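Local atomic coordinates of pectate lyase (Erwinia chrysanthemi, PDB entry 1RU4), a protein that cleaves the pectate chains of plant cell walls by beta-elimination, as a pectate lyase built on a right-handed parallel beta-helix. Residues Leu50-Ile60 and Val84-Asp95; Gly67-Asp78 and Ala106-Trp117. All coordinates share one frame; numbering follows the deposited sequence.

Contact 1: Leu50-Ile60 and Val84-Asp95; sequences LILLKPGTYTI and VAAANCGRAVFD
The ring of F94 has CB of Y58 over one face, 4.2 Å from the F94 centroid, and at its edge CD1 of L53, in plane, and CD1 of I60; O of V93 lies at the edge of the Y58 ring, near its plane. The rings of Y58 and F94 lie nearly parallel, planes at 16°, but are slid so far apart that they barely overlap; what rests on F94 is the root of the Y58 side chain. This is the stacking between successive coils of a right-handed parallel beta-helix: strands 50-53 and 56-59 pair with 84-86 and 92-95, so that Y58 comes to lie beside F94, and T59 beside D95. L53, V84, A92, Y58 and F94 line the interior, where CD1 of L53 reaches CB of A92 (3.7 Å) across the bend. L53 and F94 approach from opposite directions, and F38 meets F94 edge-to-face. At the bend, P55 lays CG 3.6 Å from O of A87, and OH of Y58 donates to O of K54 (2.7 Å), on a lone pair in the carbonyl plane, which ties the tyrosine end to its own turn. Most of the backbone bonds are close to straight, as from Y58 N to V93 O (2.7 Å, 170° at the hydrogen); that from G56 N to R91 O is bent. On the outer face, D95 forms a salt bridge with R126, while a water links its OD2 (2.8 Å) to OG1 of T59 (2.8 Å).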
loop_
_atom_site.group_PDB
_atom_site.type_symbol
_atom_site.label_atom_id
_atom_site.label_comp_id
_atom_site.label_asym_id
_atom_site.label_seq_id
_atom_site.Cartn_x
_atom_site.Cartn_y
_atom_site.Cartn_z
ATOM N N LEU A 50 21.019 5.631 -12.182
ATOM C CA LEU A 50 20.662 5.245 -10.822
ATOM C C LEU A 50 21.319 6.059 -9.714
ATOM O O LEU A 50 22.543 6.212 -9.673
ATOM C CB LEU A 50 20.990 3.758 -10.617
ATOM C CG LEU A 50 21.096 3.164 -9.205
ATOM C CD1 LEU A 50 19.741 3.132 -8.513
ATOM C CD2 LEU A 50 21.669 1.760 -9.298
ATOM N N ILE A 51 20.489 6.568 -8.808
ATOM C CA ILE A 51 20.979 7.212 -7.597
ATOM C C ILE A 51 21.036 6.095 -6.553
ATOM O O ILE A 51 20.001 5.633 -6.059
ATOM C CB ILE A 51 20.025 8.339 -7.119
ATOM C CG1 ILE A 51 19.931 9.437 -8.183
ATOM C CG2 ILE A 51 20.518 8.924 -5.796
ATOM C CD1 ILE A 51 19.011 10.579 -7.808
ATOM N N LEU A 52 22.244 5.614 -6.283
ATOM C CA LEU A 52 22.443 4.512 -5.349
ATOM C C LEU A 52 22.730 5.033 -3.946
ATOM O O LEU A 52 23.761 5.665 -3.697
ATOM C CB LEU A 52 23.581 3.611 -5.828
ATOM C CG LEU A 52 23.753 2.282 -5.093
ATOM C CD1 LEU A 52 22.533 1.404 -5.318
ATOM C CD2 LEU A 52 25.012 1.583 -5.582
ATOM N N LEU A 53 21.802 4.757 -3.037
ATOM C CA LEU A 53 21.879 5.238 -1.666
ATOM C C LEU A 53 22.548 4.255 -0.713
ATOM O O LEU A 53 22.178 3.084 -0.651
ATOM C CB LEU A 53 20.466 5.534 -1.153
ATOM C CG LEU A 53 19.606 6.478 -2.000
ATOM C CD1 LEU A 53 18.151 6.384 -1.573
ATOM C CD2 LEU A 53 20.113 7.905 -1.873
ATOM N N LYS A 54 23.534 4.736 0.035
ATOM C CA LYS A 54 24.137 3.927 1.086
ATOM C C LYS A 54 23.045 3.710 2.132
ATOM O O LYS A 54 22.327 4.650 2.484
ATOM C CB LYS A 54 25.313 4.673 1.720
ATOM C CG LYS A 54 26.005 3.918 2.841
ATOM C CD LYS A 54 27.031 4.797 3.531
ATOM C CE LYS A 54 27.648 4.096 4.731
ATOM N NZ LYS A 54 28.584 4.992 5.462
ATOM N N PRO A 55 22.865 2.464 2.603
ATOM C CA PRO A 55 21.830 2.212 3.612
ATOM C C PRO A 55 22.051 3.091 4.845
ATOM O O PRO A 55 23.182 3.260 5.303
ATOM C CB PRO A 55 22.025 0.731 3.933
ATOM C CG PRO A 55 22.484 0.169 2.619
ATOM C CD PRO A 55 23.493 1.203 2.167
ATOM N N GLY A 56 20.967 3.680 5.343
ATOM C CA GLY A 56 21.056 4.558 6.496
ATOM C C GLY A 56 19.895 5.530 6.551
ATOM O O GLY A 56 18.875 5.327 5.887
ATOM N N THR A 57 20.056 6.587 7.344
ATOM C CA THR A 57 19.025 7.608 7.502
ATOM C C THR A 57 19.471 8.934 6.894
ATOM O O THR A 57 20.573 9.422 7.166
ATOM C CB THR A 57 18.668 7.826 8.992
ATOM O OG1 THR A 57 18.177 6.598 9.546
ATOM C CG2 THR A 57 17.592 8.899 9.140
ATOM N N TYR A 58 18.604 9.486 6.050
ATOM C CA TYR A 58 18.820 10.768 5.397
ATOM C C TYR A 58 17.877 11.770 6.058
ATOM O O TYR A 58 16.661 11.709 5.876
ATOM C CB TYR A 58 18.528 10.632 3.900
ATOM C CG TYR A 58 19.494 9.696 3.201
ATOM C CD1 TYR A 58 19.396 8.312 3.357
ATOM C CD2 TYR A 58 20.543 10.200 2.435
ATOM C CE1 TYR A 58 20.329 7.453 2.774
ATOM C CE2 TYR A 58 21.479 9.353 1.846
ATOM C CZ TYR A 58 21.367 7.982 2.023
ATOM O OH TYR A 58 22.314 7.149 1.471
ATOM N N THR A 59 18.446 12.661 6.865
ATOM C CA THR A 59 17.649 13.593 7.657
ATOM C C THR A 59 17.477 14.973 7.027
ATOM O O THR A 59 18.452 15.684 6.780
ATOM C CB THR A 59 18.245 13.747 9.074
ATOM O OG1 THR A 59 18.369 12.455 9.680
ATOM C CG2 THR A 59 17.357 14.627 9.949
ATOM N N ILE A 60 16.226 15.336 6.753
ATOM C CA ILE A 60 15.898 16.662 6.235
ATOM C C ILE A 60 15.509 17.529 7.432
ATOM O O ILE A 60 14.578 17.197 8.166
ATOM C CB ILE A 60 14.714 16.623 5.228
ATOM C CG1 ILE A 60 15.033 15.713 4.035
ATOM C CG2 ILE A 60 14.404 18.027 4.723
ATOM C CD1 ILE A 60 14.777 14.235 4.285
ATOM N N VAL A 84 16.049 5.235 -8.053
ATOM C CA VAL A 84 16.508 5.706 -6.748
ATOM C C VAL A 84 16.390 4.491 -5.833
ATOM O O VAL A 84 15.284 4.008 -5.581
ATOM C CB VAL A 84 15.622 6.859 -6.203
ATOM C CG1 VAL A 84 16.116 7.309 -4.831
ATOM C CG2 VAL A 84 15.626 8.036 -7.169
ATOM N N ALA A 85 17.521 3.976 -5.360
ATOM C CA ALA A 85 17.494 2.747 -4.573
ATOM C C ALA A 85 18.590 2.608 -3.526
ATOM O O ALA A 85 19.715 3.073 -3.714
ATOM C CB ALA A 85 17.512 1.536 -5.505
ATOM N N ALA A 86 18.243 1.960 -2.416
ATOM C CA ALA A 86 19.212 1.642 -1.376
ATOM C C ALA A 86 20.047 0.460 -1.863
ATOM O O ALA A 86 19.509 -0.512 -2.398
ATOM C CB ALA A 86 18.498 1.296 -0.076
ATOM N N ALA A 87 21.360 0.555 -1.681
ATOM C CA ALA A 87 22.291 -0.472 -2.147
ATOM C C ALA A 87 22.185 -1.803 -1.413
ATOM O O ALA A 87 21.774 -1.853 -0.253
ATOM C CB ALA A 87 23.718 0.049 -2.062
ATOM N N ASN A 88 22.573 -2.875 -2.105
ATOM C CA ASN A 88 22.615 -4.223 -1.538
ATOM C C ASN A 88 21.325 -4.638 -0.835
ATOM O O ASN A 88 21.353 -5.330 0.185
ATOM C CB ASN A 88 23.809 -4.352 -0.586
ATOM C CG ASN A 88 25.136 -4.307 -1.314
ATOM O OD1 ASN A 88 25.649 -5.337 -1.755
ATOM N ND2 ASN A 88 25.693 -3.112 -1.457
ATOM N N CYS A 89 20.198 -4.208 -1.396
ATOM C CA CYS A 89 18.879 -4.493 -0.840
ATOM C C CYS A 89 18.724 -4.108 0.628
ATOM O O CYS A 89 18.002 -4.754 1.392
ATOM C CB CYS A 89 18.486 -5.947 -1.115
ATOM S SG CYS A 89 18.121 -6.137 -2.889
ATOM N N GLY A 90 19.409 -3.027 0.997
ATOM C CA GLY A 90 19.287 -2.463 2.329
ATOM C C GLY A 90 18.127 -1.482 2.374
ATOM O O GLY A 90 17.236 -1.518 1.514
ATOM N N ARG A 91 18.145 -0.590 3.360
ATOM C CA ARG A 91 17.072 0.390 3.539
ATOM C C ARG A 91 17.622 1.809 3.642
ATOM O O ARG A 91 18.599 2.048 4.354
ATOM C CB ARG A 91 16.289 0.095 4.824
ATOM C CG ARG A 91 15.846 -1.350 4.999
ATOM C CD ARG A 91 14.855 -1.769 3.934
ATOM N NE ARG A 91 13.562 -1.105 4.068
ATOM C CZ ARG A 91 12.564 -1.249 3.201
ATOM N NH1 ARG A 91 12.717 -2.028 2.141
ATOM N NH2 ARG A 91 11.409 -0.629 3.401
ATOM N N ALA A 92 16.987 2.742 2.936
ATOM C CA ALA A 92 17.326 4.159 3.034
ATOM C C ALA A 92 16.091 4.896 3.545
ATOM O O ALA A 92 15.057 4.944 2.870
ATOM C CB ALA A 92 17.754 4.713 1.675
ATOM N N VAL A 93 16.202 5.449 4.748
ATOM C CA VAL A 93 15.082 6.131 5.392
ATOM C C VAL A 93 15.226 7.648 5.317
ATOM O O VAL A 93 16.205 8.209 5.808
ATOM C CB VAL A 93 14.960 5.709 6.880
ATOM C CG1 VAL A 93 13.797 6.434 7.546
ATOM C CG2 VAL A 93 14.771 4.199 6.988
ATOM N N PHE A 94 14.257 8.300 4.679
ATOM C CA PHE A 94 14.223 9.759 4.598
ATOM C C PHE A 94 13.331 10.302 5.709
ATOM O O PHE A 94 12.110 10.116 5.690
ATOM C CB PHE A 94 13.719 10.215 3.224
ATOM C CG PHE A 94 14.692 9.943 2.107
ATOM C CD1 PHE A 94 14.912 8.645 1.658
ATOM C CD2 PHE A 94 15.403 10.987 1.517
ATOM C CE1 PHE A 94 15.827 8.386 0.641
ATOM C CE2 PHE A 94 16.322 10.738 0.497
ATOM C CZ PHE A 94 16.534 9.433 0.058
ATOM N N ASP A 95 13.964 10.945 6.688
ATOM C CA ASP A 95 13.285 11.468 7.870
ATOM C C ASP A 95 13.108 12.978 7.742
ATOM O O ASP A 95 14.083 13.728 7.784
ATOM C CB ASP A 95 14.123 11.132 9.112
ATOM C CG ASP A 95 13.444 11.515 10.418
ATOM O OD1 ASP A 95 12.314 12.039 10.401
ATOM O OD2 ASP A 95 14.058 11.274 11.478
HETATM O O HOH W 1 16.802 11.491 11.775
#

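Contact 2: Gly67-Asp78 and Ala106-Trp117; sequences GNTITFNKSGKD and ASYGFYVTGDYW
F72 stands between two aromatic rings of segment 106-117, F110 and W117, and turns an edge to each. Its CE1 comes down over one face of F110, 3.5 Å from CG, with the planes at 54°; its CD2 meets the face of W117 3.6 Å from CZ3, the planes almost perpendicular at 89°. CB of F72 also lies over the five-membered ring of W117, a CH-pi contact. F72 lies on the interior face of strand 70-72, together with I70, F110 and V112, and F38 and M42 of helix 38-44 also touch it. On the outer face, T71 and Y111 run side by side, and CG2 of T69 packs on CB of Y111 at 3.6 Å. Strands 70-72 and 110-112 pair in parallel, and at the end of strand 70-72, O of F72 accepts from both G114 N and T113 N. Beyond the strands, side chains bond to backbone: OG1 of T69 donates to O of Y108 (2.7 Å), NE1 of W117 to O of K74 (2.7 Å, bent to 131° at the hydrogen), and D115 N to OG of S75 (2.9 Å). Y116 spreads one ring face over the backbone of K77 and D78. The chemistry is thus divided: aromatic packing inside, and at both ends polar bonds that continue the join between the segments, consistent with keeping them aligned after strand pairing stops.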
loop_
_atom_site.group_PDB
_atom_site.type_symbol
_atom_site.label_atom_id
_atom_site.label_comp_id
_atom_site.label_asym_id
_atom_site.label_seq_id
_atom_site.Cartn_x
_atom_site.Cartn_y
_atom_site.Cartn_z
ATOM N N GLY A 67 7.465 24.159 5.150
ATOM C CA GLY A 67 7.564 22.856 4.510
ATOM C C GLY A 67 8.998 22.528 4.134
ATOM O O GLY A 67 9.811 23.433 3.936
ATOM N N ASN A 68 9.320 21.239 4.040
ATOM C CA ASN A 68 10.673 20.810 3.675
ATOM C C ASN A 68 10.666 19.682 2.636
ATOM O O ASN A 68 11.614 18.898 2.530
ATOM C CB ASN A 68 11.468 20.410 4.927
ATOM C CG ASN A 68 10.829 19.265 5.695
ATOM O OD1 ASN A 68 9.770 18.765 5.324
ATOM N ND2 ASN A 68 11.483 18.842 6.772
ATOM N N THR A 69 9.602 19.669 1.840
ATOM C CA THR A 69 9.357 18.703 0.769
ATOM C C THR A 69 10.495 18.583 -0.245
ATOM O O THR A 69 11.144 19.573 -0.580
ATOM C CB THR A 69 8.089 19.122 -0.015
ATOM O OG1 THR A 69 6.988 19.247 0.892
ATOM C CG2 THR A 69 7.741 18.111 -1.107
ATOM N N ILE A 70 10.738 17.362 -0.714
ATOM C CA ILE A 70 11.655 17.135 -1.826
ATOM C C ILE A 70 10.779 16.870 -3.048
ATOM O O ILE A 70 9.955 15.950 -3.041
ATOM C CB ILE A 70 12.583 15.921 -1.596
ATOM C CG1 ILE A 70 13.484 16.166 -0.384
ATOM C CG2 ILE A 70 13.440 15.673 -2.843
ATOM C CD1 ILE A 70 14.385 14.988 -0.042
ATOM N N THR A 71 10.930 17.698 -4.077
ATOM C CA THR A 71 10.141 17.562 -5.297
ATOM C C THR A 71 10.879 16.781 -6.381
ATOM O O THR A 71 12.032 17.072 -6.703
ATOM C CB THR A 71 9.728 18.942 -5.860
ATOM O OG1 THR A 71 8.877 19.609 -4.920
ATOM C CG2 THR A 71 8.982 18.790 -7.185
ATOM N N PHE A 72 10.198 15.779 -6.928
ATOM C CA PHE A 72 10.727 14.970 -8.020
ATOM C C PHE A 72 9.998 15.386 -9.296
ATOM O O PHE A 72 8.971 14.806 -9.655
ATOM C CB PHE A 72 10.505 13.480 -7.730
ATOM C CG PHE A 72 11.250 12.979 -6.521
ATOM C CD1 PHE A 72 10.807 13.285 -5.236
ATOM C CD2 PHE A 72 12.405 12.215 -6.665
ATOM C CE1 PHE A 72 11.507 12.840 -4.116
ATOM C CE2 PHE A 72 13.111 11.766 -5.549
ATOM C CZ PHE A 72 12.660 12.079 -4.272
ATOM N N ASN A 73 10.516 16.418 -9.961
ATOM C CA ASN A 73 9.864 16.952 -11.155
ATOM C C ASN A 73 10.484 16.499 -12.471
ATOM O O ASN A 73 9.852 16.600 -13.522
ATOM C CB ASN A 73 9.804 18.482 -11.099
ATOM C CG ASN A 73 11.172 19.121 -11.143
ATOM O OD1 ASN A 73 12.060 18.767 -10.370
ATOM N ND2 ASN A 73 11.352 20.069 -12.060
ATOM N N LYS A 74 11.726 16.026 -12.420
ATOM C CA LYS A 74 12.376 15.484 -13.611
ATOM C C LYS A 74 11.677 14.184 -14.003
ATOM O O LYS A 74 10.962 13.588 -13.194
ATOM C CB LYS A 74 13.865 15.245 -13.348
ATOM C CG LYS A 74 14.651 16.533 -13.173
ATOM C CD LYS A 74 16.083 16.291 -12.719
ATOM C CE LYS A 74 16.913 15.584 -13.771
ATOM N NZ LYS A 74 18.352 15.600 -13.387
ATOM N N SER A 75 11.847 13.768 -15.252
ATOM C CA SER A 75 11.195 12.554 -15.729
ATOM C C SER A 75 12.145 11.569 -16.391
ATOM O O SER A 75 13.111 11.960 -17.052
ATOM C CB SER A 75 10.073 12.891 -16.717
ATOM O OG SER A 75 9.001 13.573 -16.089
ATOM N N GLY A 76 11.872 10.285 -16.176
ATOM C CA GLY A 76 12.572 9.242 -16.900
ATOM C C GLY A 76 11.802 8.999 -18.188
ATOM O O GLY A 76 10.947 9.808 -18.561
ATOM N N LYS A 77 12.088 7.889 -18.860
ATOM C CA LYS A 77 11.408 7.528 -20.103
ATOM C C LYS A 77 10.998 6.062 -20.074
ATOM O O LYS A 77 11.460 5.299 -19.227
ATOM C CB LYS A 77 12.332 7.750 -21.307
ATOM C CG LYS A 77 12.589 9.199 -21.669
ATOM C CD LYS A 77 13.486 9.281 -22.896
ATOM C CE LYS A 77 13.591 10.700 -23.422
ATOM N NZ LYS A 77 14.450 10.773 -24.639
ATOM N N ASP A 78 10.132 5.672 -21.007
ATOM C CA ASP A 78 9.732 4.275 -21.134
ATOM C C ASP A 78 10.973 3.454 -21.481
ATOM O O ASP A 78 11.657 3.739 -22.467
ATOM C CB ASP A 78 8.670 4.120 -22.229
ATOM C CG ASP A 78 8.154 2.695 -22.350
ATOM O OD1 ASP A 78 7.855 2.073 -21.309
ATOM O OD2 ASP A 78 8.044 2.199 -23.490
ATOM N N ALA A 106 0.339 20.750 2.616
ATOM C CA ALA A 106 1.086 20.430 1.399
ATOM C C ALA A 106 2.578 20.155 1.589
ATOM O O ALA A 106 3.325 20.087 0.609
ATOM C CB ALA A 106 0.870 21.510 0.328
ATOM N N SER A 107 3.023 20.006 2.836
ATOM C CA SER A 107 4.418 19.654 3.085
ATOM C C SER A 107 4.594 18.141 2.998
ATOM O O SER A 107 4.788 17.458 4.008
ATOM C CB SER A 107 4.900 20.165 4.443
ATOM O OG SER A 107 6.281 19.882 4.616
ATOM N N TYR A 108 4.503 17.627 1.778
ATOM C CA TYR A 108 4.692 16.204 1.525
ATOM C C TYR A 108 6.157 15.858 1.772
ATOM O O TYR A 108 7.004 16.748 1.872
ATOM C CB TYR A 108 4.347 15.877 0.068
ATOM C CG TYR A 108 3.104 16.561 -0.451
ATOM C CD1 TYR A 108 3.154 17.357 -1.596
ATOM C CD2 TYR A 108 1.881 16.425 0.204
ATOM C CE1 TYR A 108 2.019 17.999 -2.076
ATOM C CE2 TYR A 108 0.735 17.065 -0.270
ATOM C CZ TYR A 108 0.815 17.850 -1.410
ATOM O OH TYR A 108 -0.309 18.488 -1.891
ATOM N N GLY A 109 6.445 14.568 1.912
ATOM C CA GLY A 109 7.827 14.130 1.990
ATOM C C GLY A 109 8.370 14.141 0.571
ATOM O O GLY A 109 9.186 14.997 0.208
ATOM N N PHE A 110 7.899 13.193 -0.237
ATOM C CA PHE A 110 8.241 13.124 -1.659
ATOM C C PHE A 110 7.058 13.640 -2.482
ATOM O O PHE A 110 5.964 13.084 -2.416
ATOM C CB PHE A 110 8.524 11.677 -2.091
ATOM C CG PHE A 110 9.837 11.117 -1.601
ATOM C CD1 PHE A 110 10.675 11.846 -0.760
ATOM C CD2 PHE A 110 10.232 9.840 -1.993
ATOM C CE1 PHE A 110 11.886 11.308 -0.319
ATOM C CE2 PHE A 110 11.438 9.294 -1.558
ATOM C CZ PHE A 110 12.268 10.028 -0.719
ATOM N N TYR A 111 7.273 14.707 -3.247
ATOM C CA TYR A 111 6.242 15.233 -4.138
ATOM C C TYR A 111 6.653 14.834 -5.554
ATOM O O TYR A 111 7.569 15.419 -6.134
ATOM C CB TYR A 111 6.154 16.758 -4.000
ATOM C CG TYR A 111 5.055 17.438 -4.799
ATOM C CD1 TYR A 111 5.212 18.752 -5.239
ATOM C CD2 TYR A 111 3.852 16.788 -5.089
ATOM C CE1 TYR A 111 4.204 19.406 -5.941
ATOM C CE2 TYR A 111 2.831 17.439 -5.797
ATOM C CZ TYR A 111 3.018 18.749 -6.216
ATOM O OH TYR A 111 2.026 19.409 -6.910
ATOM N N VAL A 112 6.008 13.798 -6.083
ATOM C CA VAL A 112 6.371 13.257 -7.391
ATOM C C VAL A 112 5.472 13.793 -8.502
ATOM O O VAL A 112 4.349 13.325 -8.688
ATOM C CB VAL A 112 6.338 11.704 -7.378
ATOM C CG1 VAL A 112 6.843 11.144 -8.703
ATOM C CG2 VAL A 112 7.182 11.168 -6.225
ATOM N N THR A 113 5.974 14.789 -9.227
ATOM C CA THR A 113 5.222 15.401 -10.320
ATOM C C THR A 113 5.682 14.883 -11.678
ATOM O O THR A 113 4.951 14.979 -12.668
ATOM C CB THR A 113 5.351 16.939 -10.306
ATOM O OG1 THR A 113 6.714 17.313 -10.549
ATOM C CG2 THR A 113 4.915 17.495 -8.965
ATOM N N GLY A 114 6.901 14.347 -11.714
ATOM C CA GLY A 114 7.451 13.800 -12.941
ATOM C C GLY A 114 7.000 12.377 -13.213
ATOM O O GLY A 114 6.265 11.786 -12.416
ATOM N N ASP A 115 7.447 11.831 -14.341
ATOM C CA ASP A 115 7.074 10.486 -14.772
ATOM C C ASP A 115 8.266 9.531 -14.756
ATOM O O ASP A 115 9.421 9.955 -14.751
ATOM C CB ASP A 115 6.523 10.510 -16.208
ATOM C CG ASP A 115 5.308 11.407 -16.377
ATOM O OD1 ASP A 115 5.049 11.817 -17.529
ATOM O OD2 ASP A 115 4.603 11.694 -15.392
ATOM N N TYR A 116 7.960 8.237 -14.779
ATOM C CA TYR A 116 8.959 7.178 -14.896
ATOM C C TYR A 116 10.065 7.141 -13.844
ATOM O O TYR A 116 11.237 6.926 -14.166
ATOM C CB TYR A 116 9.556 7.161 -16.311
ATOM C CG TYR A 116 8.570 6.748 -17.382
ATOM C CD1 TYR A 116 7.938 7.702 -18.182
ATOM C CD2 TYR A 116 8.259 5.405 -17.589
ATOM C CE1 TYR A 116 7.018 7.326 -19.160
ATOM C CE2 TYR A 116 7.340 5.019 -18.564
ATOM C CZ TYR A 116 6.725 5.986 -19.344
ATOM O OH TYR A 116 5.813 5.611 -20.303
ATOM N N TRP A 117 9.690 7.364 -12.590
ATOM C CA TRP A 117 10.621 7.195 -11.478
ATOM C C TRP A 117 10.500 5.750 -11.009
ATOM O O TRP A 117 9.435 5.143 -11.130
ATOM C CB TRP A 117 10.272 8.133 -10.319
ATOM C CG TRP A 117 10.660 9.551 -10.562
ATOM C CD1 TRP A 117 9.913 10.511 -11.181
ATOM C CD2 TRP A 117 11.909 10.168 -10.228
ATOM N NE1 TRP A 117 10.621 11.685 -11.261
ATOM C CE2 TRP A 117 11.850 11.504 -10.683
ATOM C CE3 TRP A 117 13.073 9.722 -9.587
ATOM C CZ2 TRP A 117 12.913 12.401 -10.523
ATOM C CZ3 TRP A 117 14.133 10.615 -9.425
ATOM C CH2 TRP A 117 14.043 11.940 -9.893
HETATM O O HOH W 2 7.566 17.223 4.922
HETATM O O HOH W 3 7.162 17.450 -13.553
#

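Overall arrangement
The two contacts belong to the same N-terminal coils of the beta-helix, their centres about 16 Å apart, and their segments alternate along the chain: 50-60, 67-78, 84-95, 106-117. The passage from 50-60 through 67-78 to 84-95 makes one turn, so contact 1 joins consecutive coils through the strand run with 50-53 and 56-59, and contact 2 joins them through a separate five-strand parallel sheet with 70-72 at its edge. They meet in the interior. There CG of F94 lies 3.7 Å from CZ of F110. CG2 of V84 lies 3.7 Å from CZ3 of W117. Hydrophobic and aromatic side chains from different walls thereby share one interior at this N-terminal end.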